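Local structure of (R)-specific secondary-alkylsulfatase (Pseudomonas sp., 4AXH) at residues P314-L319 and G418-N423; Y412-Y417 and Q511-L516. The protein hydrolyses (R)-secondary-alkyl sulfates with strict inversion of configuration, giving (S)-alcohols and sulfate, as a zinc-dependent homodimeric enzyme of the metallo-beta-lactamase superfamily. One frame throughout, in Å; residues are numbered along the deposited sequence.

Contact 1 (P314-L319 and G418-N423); sequences PAMHNL and GALSTN
N423, in the first turn of helix 420-431, turns its side-chain amide onto the backbone of H317 and L319, in a loop of the metallo-beta-lactamase fold that contributes N318 and L319 to the sulfate site. Both ends of the amide are used. ND2 of N423 donates to H317 O over 3.0 Å, nearly in line with the carbonyl and with the acceptor in the amide plane, while N423 OD1 accepts from L319 N at 2.8 Å, the donor standing 41° out of the carbonyl plane. Two backbone partners at the two ends of the group settle which end of the amide is which. The amide reaches them because CG lies beside the backbone N (chi1 -75°).

Buried side chains close round this amide. Along one flank M316 runs past N423 in the opposite direction, its CG anti to the backbone N (chi1 -172°), so that SD comes 3.4 Å from N423 ND2; CE then ends 4.2 Å from L420 CB. L319 crosses N423 at about a right angle and rests CD1 on N423 CB, 3.7 Å away. G418 presents bare backbone, and its N donates to M316 O at 2.7 Å.

The far side of the turn takes little part in the contact: A419 and T422 are covered by W517, and S421, partly exposed, points away from the loop and packs on D443 of the second subunit. Back at the sulfate-binding edge, N318 lays its side-chain OD1 3.3 Å from G418 CA.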
ATOM      1  N   PRO A 314     -15.111  10.212 -16.560  1.00 23.07           N
ATOM      2  CA  PRO A 314     -15.729  11.474 -16.104  1.00 21.86           C
ATOM      3  C   PRO A 314     -16.240  11.483 -14.663  1.00 26.37           C
ATOM      4  O   PRO A 314     -17.406  11.833 -14.406  1.00 24.34           O
ATOM      5  CB  PRO A 314     -16.874  11.708 -17.095  1.00 23.22           C
ATOM      6  CG  PRO A 314     -16.829  10.617 -18.061  1.00 28.59           C
ATOM      7  CD  PRO A 314     -16.007   9.510 -17.484  1.00 25.53           C
ATOM      8  N   ALA A 315     -15.344  11.109 -13.727  1.00 23.13           N
ATOM      9  CA  ALA A 315     -15.488  11.058 -12.270  1.00 22.28           C
ATOM     10  C   ALA A 315     -14.127  10.718 -11.719  1.00 28.72           C
ATOM     11  O   ALA A 315     -13.295  10.169 -12.448  1.00 31.18           O
ATOM     12  CB  ALA A 315     -16.483   9.971 -11.863  1.00 22.41           C
ATOM     13  N   MET A 316     -13.874  11.048 -10.455  1.00 24.96           N
ATOM     14  CA  MET A 316     -12.617  10.705  -9.804  1.00 24.18           C
ATOM     15  C   MET A 316     -12.630   9.198  -9.631  1.00 26.88           C
ATOM     16  O   MET A 316     -13.668   8.649  -9.258  1.00 26.93           O
ATOM     17  CB  MET A 316     -12.503  11.394  -8.429  1.00 26.85           C
ATOM     18  CG  MET A 316     -11.134  11.209  -7.806  1.00 31.79           C
ATOM     19  SD  MET A 316     -10.927  11.977  -6.199  1.00 38.38           S
ATOM     20  CE  MET A 316     -10.175  13.572  -6.635  1.00 35.47           C
ATOM     21  N   HIS A 317     -11.527   8.513  -9.965  1.00 23.45           N
ATOM     22  CA  HIS A 317     -11.478   7.051  -9.796  1.00 23.31           C
ATOM     23  C   HIS A 317     -10.890   6.727  -8.417  1.00 28.81           C
ATOM     24  O   HIS A 317     -10.549   7.648  -7.646  1.00 29.89           O
ATOM     25  CB  HIS A 317     -10.677   6.391 -10.933  1.00 23.96           C
ATOM     26  CG  HIS A 317     -11.150   5.033 -11.371  1.00 26.72           C
ATOM     27  ND1 HIS A 317     -11.540   4.052 -10.447  1.00 28.01           N
ATOM     28  CD2 HIS A 317     -11.214   4.507 -12.620  1.00 27.44           C
ATOM     29  CE1 HIS A 317     -11.839   2.977 -11.163  1.00 26.47           C
ATOM     30  NE2 HIS A 317     -11.656   3.192 -12.474  1.00 27.03           N
ATOM     31  N   ASN A 318     -10.791   5.438  -8.077  1.00 23.79           N
ATOM     32  CA  ASN A 318     -10.272   5.058  -6.765  1.00 21.88           C
ATOM     33  C   ASN A 318      -8.779   4.817  -6.755  1.00 28.06           C
ATOM     34  O   ASN A 318      -8.253   4.196  -7.675  1.00 30.24           O
ATOM     35  CB  ASN A 318     -10.958   3.786  -6.276  1.00 12.22           C
ATOM     36  CG  ASN A 318     -12.375   3.964  -5.800  1.00 30.05           C
ATOM     37  OD1 ASN A 318     -12.680   4.697  -4.811  1.00 34.27           O
ATOM     38  ND2 ASN A 318     -13.260   3.197  -6.421  1.00 15.25           N
ATOM     39  N   LEU A 319      -8.110   5.243  -5.684  1.00 24.20           N
ATOM     40  CA  LEU A 319      -6.711   4.903  -5.448  1.00 23.61           C
ATOM     41  C   LEU A 319      -6.742   3.665  -4.520  1.00 31.71           C
ATOM     42  O   LEU A 319      -5.807   2.866  -4.506  1.00 31.72           O
ATOM     43  CB  LEU A 319      -5.905   6.071  -4.834  1.00 22.31           C
ATOM     44  CG  LEU A 319      -5.667   7.228  -5.776  1.00 26.01           C
ATOM     45  CD1 LEU A 319      -5.026   8.393  -5.057  1.00 25.83           C
ATOM     46  CD2 LEU A 319      -4.867   6.799  -7.019  1.00 30.26           C
ATOM     47  N   GLY A 418     -14.511   7.448  -7.014  1.00 25.89           N
ATOM     48  CA  GLY A 418     -13.446   7.636  -6.038  1.00 25.00           C
ATOM     49  C   GLY A 418     -13.830   8.785  -5.119  1.00 28.85           C
ATOM     50  O   GLY A 418     -14.694   9.610  -5.454  1.00 29.22           O
ATOM     51  N   ALA A 419     -13.226   8.855  -3.948  1.00 23.49           N
ATOM     52  CA  ALA A 419     -13.527   9.970  -3.081  1.00 21.63           C
ATOM     53  C   ALA A 419     -12.239  10.731  -2.777  1.00 25.06           C
ATOM     54  O   ALA A 419     -11.177  10.110  -2.637  1.00 22.83           O
ATOM     55  CB  ALA A 419     -14.192   9.488  -1.828  1.00 22.30           C
ATOM     56  N   LEU A 420     -12.313  12.080  -2.757  1.00 22.65           N
ATOM     57  CA  LEU A 420     -11.149  12.928  -2.499  1.00 22.56           C
ATOM     58  C   LEU A 420     -10.585  12.663  -1.107  1.00 32.54           C
ATOM     59  O   LEU A 420      -9.373  12.480  -0.963  1.00 34.24           O
ATOM     60  CB  LEU A 420     -11.470  14.421  -2.752  1.00 21.47           C
ATOM     61  CG  LEU A 420     -10.548  15.503  -2.142  1.00 23.98           C
ATOM     62  CD1 LEU A 420      -9.228  15.597  -2.848  1.00 21.35           C
ATOM     63  CD2 LEU A 420     -11.239  16.839  -2.164  1.00 24.95           C
ATOM     64  N   SER A 421     -11.459  12.543  -0.111  1.00 32.10           N
ATOM     65  CA  SER A 421     -11.064  12.220   1.267  1.00 32.76           C
ATOM     66  C   SER A 421     -10.359  10.839   1.334  1.00 36.68           C
ATOM     67  O   SER A 421      -9.229  10.751   1.820  1.00 35.51           O
ATOM     68  CB  SER A 421     -12.291  12.249   2.169  1.00 37.28           C
ATOM     69  OG  SER A 421     -13.275  11.346   1.685  1.00 50.04           O
ATOM     70  N   THR A 422     -11.013   9.780   0.779  1.00 34.48           N
ATOM     71  CA  THR A 422     -10.516   8.402   0.735  1.00 34.23           C
ATOM     72  C   THR A 422      -9.152   8.329   0.056  1.00 42.28           C
ATOM     73  O   THR A 422      -8.233   7.717   0.616  1.00 44.30           O
ATOM     74  CB  THR A 422     -11.549   7.521   0.030  1.00 32.14           C
ATOM     75  OG1 THR A 422     -12.819   7.718   0.646  1.00 28.94           O
ATOM     76  CG2 THR A 422     -11.153   6.044  -0.019  1.00 24.01           C
ATOM     77  N   ASN A 423      -9.029   8.959  -1.145  1.00 37.16           N
ATOM     78  CA  ASN A 423      -7.817   8.989  -1.951  1.00 36.37           C
ATOM     79  C   ASN A 423      -6.680   9.703  -1.279  1.00 38.61           C
ATOM     80  O   ASN A 423      -5.554   9.229  -1.393  1.00 38.44           O
ATOM     81  CB  ASN A 423      -8.090   9.547  -3.337  1.00 35.80           C
ATOM     82  CG  ASN A 423      -8.810   8.567  -4.241  1.00 45.35           C
ATOM     83  OD1 ASN A 423      -8.868   7.339  -3.986  1.00 40.32           O
ATOM     84  ND2 ASN A 423      -9.374   9.094  -5.330  1.00 21.59           N
TER

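Contact 2 (Y412-Y417 and Q511-L516)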
ATOM      1  N   TYR A 412     -16.736  16.332 -14.604  1.00 26.19           N
ATOM      2  CA  TYR A 412     -15.994  15.108 -14.832  1.00 23.39           C
ATOM      3  C   TYR A 412     -14.840  14.825 -13.851  1.00 28.77           C
ATOM      4  O   TYR A 412     -14.125  13.822 -13.999  1.00 30.88           O
ATOM      5  CB  TYR A 412     -15.515  15.093 -16.290  1.00 23.38           C
ATOM      6  CG  TYR A 412     -14.670  16.276 -16.730  1.00 22.09           C
ATOM      7  CD1 TYR A 412     -13.293  16.279 -16.551  1.00 23.43           C
ATOM      8  CD2 TYR A 412     -15.234  17.339 -17.405  1.00 22.06           C
ATOM      9  CE1 TYR A 412     -12.509  17.329 -17.005  1.00 21.82           C
ATOM     10  CE2 TYR A 412     -14.459  18.390 -17.873  1.00 22.38           C
ATOM     11  CZ  TYR A 412     -13.098  18.379 -17.678  1.00 25.73           C
ATOM     12  OH  TYR A 412     -12.364  19.440 -18.137  1.00 25.30           O
ATOM     13  N   LEU A 413     -14.651  15.697 -12.852  1.00 23.21           N
ATOM     14  CA  LEU A 413     -13.607  15.585 -11.828  1.00 20.85           C
ATOM     15  C   LEU A 413     -14.194  15.405 -10.441  1.00 26.04           C
ATOM     16  O   LEU A 413     -13.436  15.235  -9.490  1.00 29.23           O
ATOM     17  CB  LEU A 413     -12.735  16.849 -11.882  1.00 20.44           C
ATOM     18  CG  LEU A 413     -11.372  16.802 -12.582  1.00 23.55           C
ATOM     19  CD1 LEU A 413     -11.305  15.798 -13.758  1.00 23.57           C
ATOM     20  CD2 LEU A 413     -10.997  18.138 -13.004  1.00 18.66           C
ATOM     21  N   ARG A 414     -15.541  15.405 -10.316  1.00 21.12           N
ATOM     22  CA  ARG A 414     -16.261  15.227  -9.048  1.00 19.62           C
ATOM     23  C   ARG A 414     -16.049  13.836  -8.450  1.00 27.70           C
ATOM     24  O   ARG A 414     -15.775  12.845  -9.161  1.00 26.65           O
ATOM     25  CB  ARG A 414     -17.781  15.502  -9.205  1.00 18.26           C
ATOM     26  CG  ARG A 414     -18.215  16.825  -9.892  1.00 22.15           C
ATOM     27  CD  ARG A 414     -17.764  18.071  -9.168  1.00 24.62           C
ATOM     28  NE  ARG A 414     -18.245  18.058  -7.790  1.00 30.99           N
ATOM     29  CZ  ARG A 414     -17.814  18.857  -6.830  1.00 35.60           C
ATOM     30  NH1 ARG A 414     -16.846  19.738  -7.069  1.00 27.30           N
ATOM     31  NH2 ARG A 414     -18.327  18.767  -5.610  1.00 23.86           N
ATOM     32  N   SER A 415     -16.241  13.755  -7.124  1.00 28.65           N
ATOM     33  CA  SER A 415     -16.093  12.534  -6.326  1.00 28.22           C
ATOM     34  C   SER A 415     -17.308  11.580  -6.403  1.00 30.26           C
ATOM     35  O   SER A 415     -17.956  11.321  -5.401  1.00 30.17           O
ATOM     36  CB  SER A 415     -15.756  12.907  -4.895  1.00 31.12           C
ATOM     37  OG  SER A 415     -14.534  13.620  -4.904  1.00 44.89           O
ATOM     38  N   TYR A 416     -17.598  11.055  -7.588  1.00 25.51           N
ATOM     39  CA  TYR A 416     -18.739  10.157  -7.797  1.00 26.03           C
ATOM     40  C   TYR A 416     -18.401   8.689  -7.615  1.00 32.09           C
ATOM     41  O   TYR A 416     -19.292   7.916  -7.310  1.00 35.40           O
ATOM     42  CB  TYR A 416     -19.309  10.334  -9.205  1.00 27.47           C
ATOM     43  CG  TYR A 416     -19.846  11.713  -9.542  1.00 28.66           C
ATOM     44  CD1 TYR A 416     -20.830  12.310  -8.763  1.00 29.83           C
ATOM     45  CD2 TYR A 416     -19.461  12.364 -10.711  1.00 29.91           C
ATOM     46  CE1 TYR A 416     -21.363  13.558  -9.098  1.00 31.46           C
ATOM     47  CE2 TYR A 416     -20.014  13.597 -11.074  1.00 31.44           C
ATOM     48  CZ  TYR A 416     -20.970  14.188 -10.265  1.00 41.02           C
ATOM     49  OH  TYR A 416     -21.518  15.402 -10.611  1.00 42.90           O
ATOM     50  N   TYR A 417     -17.155   8.284  -7.878  1.00 27.40           N
ATOM     51  CA  TYR A 417     -16.715   6.897  -7.763  1.00 27.49           C
ATOM     52  C   TYR A 417     -15.661   6.864  -6.710  1.00 30.61           C
ATOM     53  O   TYR A 417     -15.916   6.390  -5.606  1.00 31.53           O
ATOM     54  CB  TYR A 417     -16.167   6.397  -9.112  1.00 29.68           C
ATOM     55  CG  TYR A 417     -16.155   4.893  -9.231  1.00 31.95           C
ATOM     56  CD1 TYR A 417     -17.331   4.183  -9.420  1.00 34.16           C
ATOM     57  CD2 TYR A 417     -14.954   4.181  -9.215  1.00 32.09           C
ATOM     58  CE1 TYR A 417     -17.328   2.795  -9.540  1.00 34.68           C
ATOM     59  CE2 TYR A 417     -14.938   2.797  -9.339  1.00 31.90           C
ATOM     60  CZ  TYR A 417     -16.131   2.101  -9.482  1.00 35.16           C
ATOM     61  OH  TYR A 417     -16.144   0.726  -9.588  1.00 27.18           O
ATOM     62  N   GLN A 511     -27.276  12.727   1.589  1.00 38.58           N
ATOM     63  CA  GLN A 511     -26.414  13.903   1.509  1.00 37.46           C
ATOM     64  C   GLN A 511     -25.219  13.793   0.570  1.00 38.00           C
ATOM     65  O   GLN A 511     -24.886  14.780  -0.082  1.00 37.67           O
ATOM     66  CB  GLN A 511     -25.939  14.332   2.926  1.00 38.40           C
ATOM     67  CG  GLN A 511     -26.964  15.137   3.732  1.00 34.72           C
ATOM     68  CD  GLN A 511     -26.472  15.483   5.112  1.00 59.44           C
ATOM     69  OE1 GLN A 511     -25.255  15.556   5.381  1.00 51.07           O
ATOM     70  NE2 GLN A 511     -27.418  15.724   6.025  1.00 55.21           N
ATOM     71  N   THR A 512     -24.530  12.637   0.559  1.00 33.28           N
ATOM     72  CA  THR A 512     -23.313  12.382  -0.240  1.00 31.79           C
ATOM     73  C   THR A 512     -23.457  12.433  -1.753  1.00 35.63           C
ATOM     74  O   THR A 512     -24.402  11.864  -2.324  1.00 35.96           O
ATOM     75  CB  THR A 512     -22.563  11.143   0.214  1.00 34.82           C
ATOM     76  OG1 THR A 512     -21.308  11.115  -0.453  1.00 37.52           O
ATOM     77  CG2 THR A 512     -23.316   9.846  -0.075  1.00 32.83           C
ATOM     78  N   GLU A 513     -22.463  13.088  -2.386  1.00 30.12           N
ATOM     79  CA  GLU A 513     -22.281  13.260  -3.827  1.00 28.62           C
ATOM     80  C   GLU A 513     -21.748  11.955  -4.449  1.00 31.46           C
ATOM     81  O   GLU A 513     -22.003  11.663  -5.625  1.00 31.13           O
ATOM     82  CB  GLU A 513     -21.265  14.392  -4.045  1.00 29.69           C
ATOM     83  CG  GLU A 513     -20.736  14.527  -5.453  1.00 32.92           C
ATOM     84  CD  GLU A 513     -20.072  15.849  -5.732  1.00 36.90           C
ATOM     85  OE1 GLU A 513     -19.318  16.330  -4.855  1.00 27.37           O
ATOM     86  OE2 GLU A 513     -20.314  16.405  -6.830  1.00 24.80           O
ATOM     87  N   ASN A 514     -21.002  11.196  -3.646  1.00 27.26           N
ATOM     88  CA  ASN A 514     -20.368   9.944  -4.010  1.00 27.57           C
ATOM     89  C   ASN A 514     -21.356   8.800  -4.103  1.00 33.31           C
ATOM     90  O   ASN A 514     -22.072   8.511  -3.144  1.00 34.66           O
ATOM     91  CB  ASN A 514     -19.242   9.633  -3.032  1.00 25.52           C
ATOM     92  CG  ASN A 514     -18.357   8.534  -3.534  1.00 38.73           C
ATOM     93  OD1 ASN A 514     -18.733   7.364  -3.510  1.00 34.71           O
ATOM     94  ND2 ASN A 514     -17.175   8.891  -4.026  1.00 25.16           N
ATOM     95  N   ALA A 515     -21.371   8.141  -5.260  1.00 29.94           N
ATOM     96  CA  ALA A 515     -22.272   7.034  -5.553  1.00 29.98           C
ATOM     97  C   ALA A 515     -21.928   5.795  -4.768  1.00 36.26           C
ATOM     98  O   ALA A 515     -22.833   5.106  -4.317  1.00 39.30           O
ATOM     99  CB  ALA A 515     -22.258   6.729  -7.025  1.00 30.41           C
ATOM    100  N   LEU A 516     -20.633   5.515  -4.578  1.00 29.98           N
ATOM    101  CA  LEU A 516     -20.154   4.357  -3.829  1.00 27.22           C
ATOM    102  C   LEU A 516     -20.452   4.583  -2.353  1.00 33.84           C
ATOM    103  O   LEU A 516     -20.931   3.676  -1.691  1.00 33.56           O
ATOM    104  CB  LEU A 516     -18.651   4.144  -4.104  1.00 25.85           C
ATOM    105  CG  LEU A 516     -18.268   3.263  -5.331  1.00 29.42           C
ATOM    106  CD1 LEU A 516     -19.191   3.430  -6.510  1.00 29.43           C
ATOM    107  CD2 LEU A 516     -16.869   3.508  -5.787  1.00 31.85           C
TER
HETATM  108  O   HOH W   1     -16.468  16.144  -5.352  1.00 30.55           O
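The N-terminus of helix 515-529 in the dimerisation region is joined here to the loop that carries the sulfate-binding Y417, with N514 at the N-cap position. N514 OD1 accepts from W517 N and, weakly, from L516 N, while its ND2 turns to the loop and makes two weak bonds, to S415 O at 2.9 Å and to Y417 O at 3.2 Å. One amide thus caps the helix through OD1 and reaches two loop carbonyls, weakly, through ND2. Between them in sequence, Y416 O receives a backbone bond from A515 N at 2.9 Å.

At one end of the contact R414 and E513 form a side-on salt bridge. R414 gives NE to E513 OE2 over 2.8 Å, almost exactly in the guanidinium plane, and NH2 to E513 OE1 over 2.7 Å; the two flat groups are twisted 41° apart. The bent arginine chain, whose NH1 pairs with a second acid, D408, meets a carboxylate carried out on an extended stem, with CG anti to the backbone N (chi1 168°). Each glutamate oxygen has a further partner: OE2 is bonded by S104, and OE1 accepts a hydrogen bond from a water that itself accepts from S415 N at 3.0 Å. Y416 brings its ring edge to E513 O and its OH to S104.

At the other end L516 lies over Y417. Its CD2 stands 3.7 Å from the ring centroid and only 9° off the ring normal, a CH-pi contact over the middle of the face.

Helix 103-111 touches the contact through Q108 against Y416 and L105 against A515, helix 222-233 brings Q232 to Y417 and L516, and L413 of the same loop packs on helix 362-388.

In the fold
Segment 412-417 of contact 2 runs straight into segment 418-423 of contact 1, and the contact centres lie 8 Å apart. M316 N lies 2.9 Å from R414 O, a probable hydrogen bond, which would join the loop 314-319 to contact 2 as well. Y417 and N318 meet where the contacts join, with N318 ND2 3.4 Å from Y417 CE2. A bound zinc ion lies about 5 Å from the side chain of H317. The side chain of Y417 is about 7 Å from a bound zinc ion. Contact 1 joins the dimerisation region to the metallo-beta-lactamase loop, contact 2 lies wholly within that region, and N318, L319 and Y417 from the two bind sulfate.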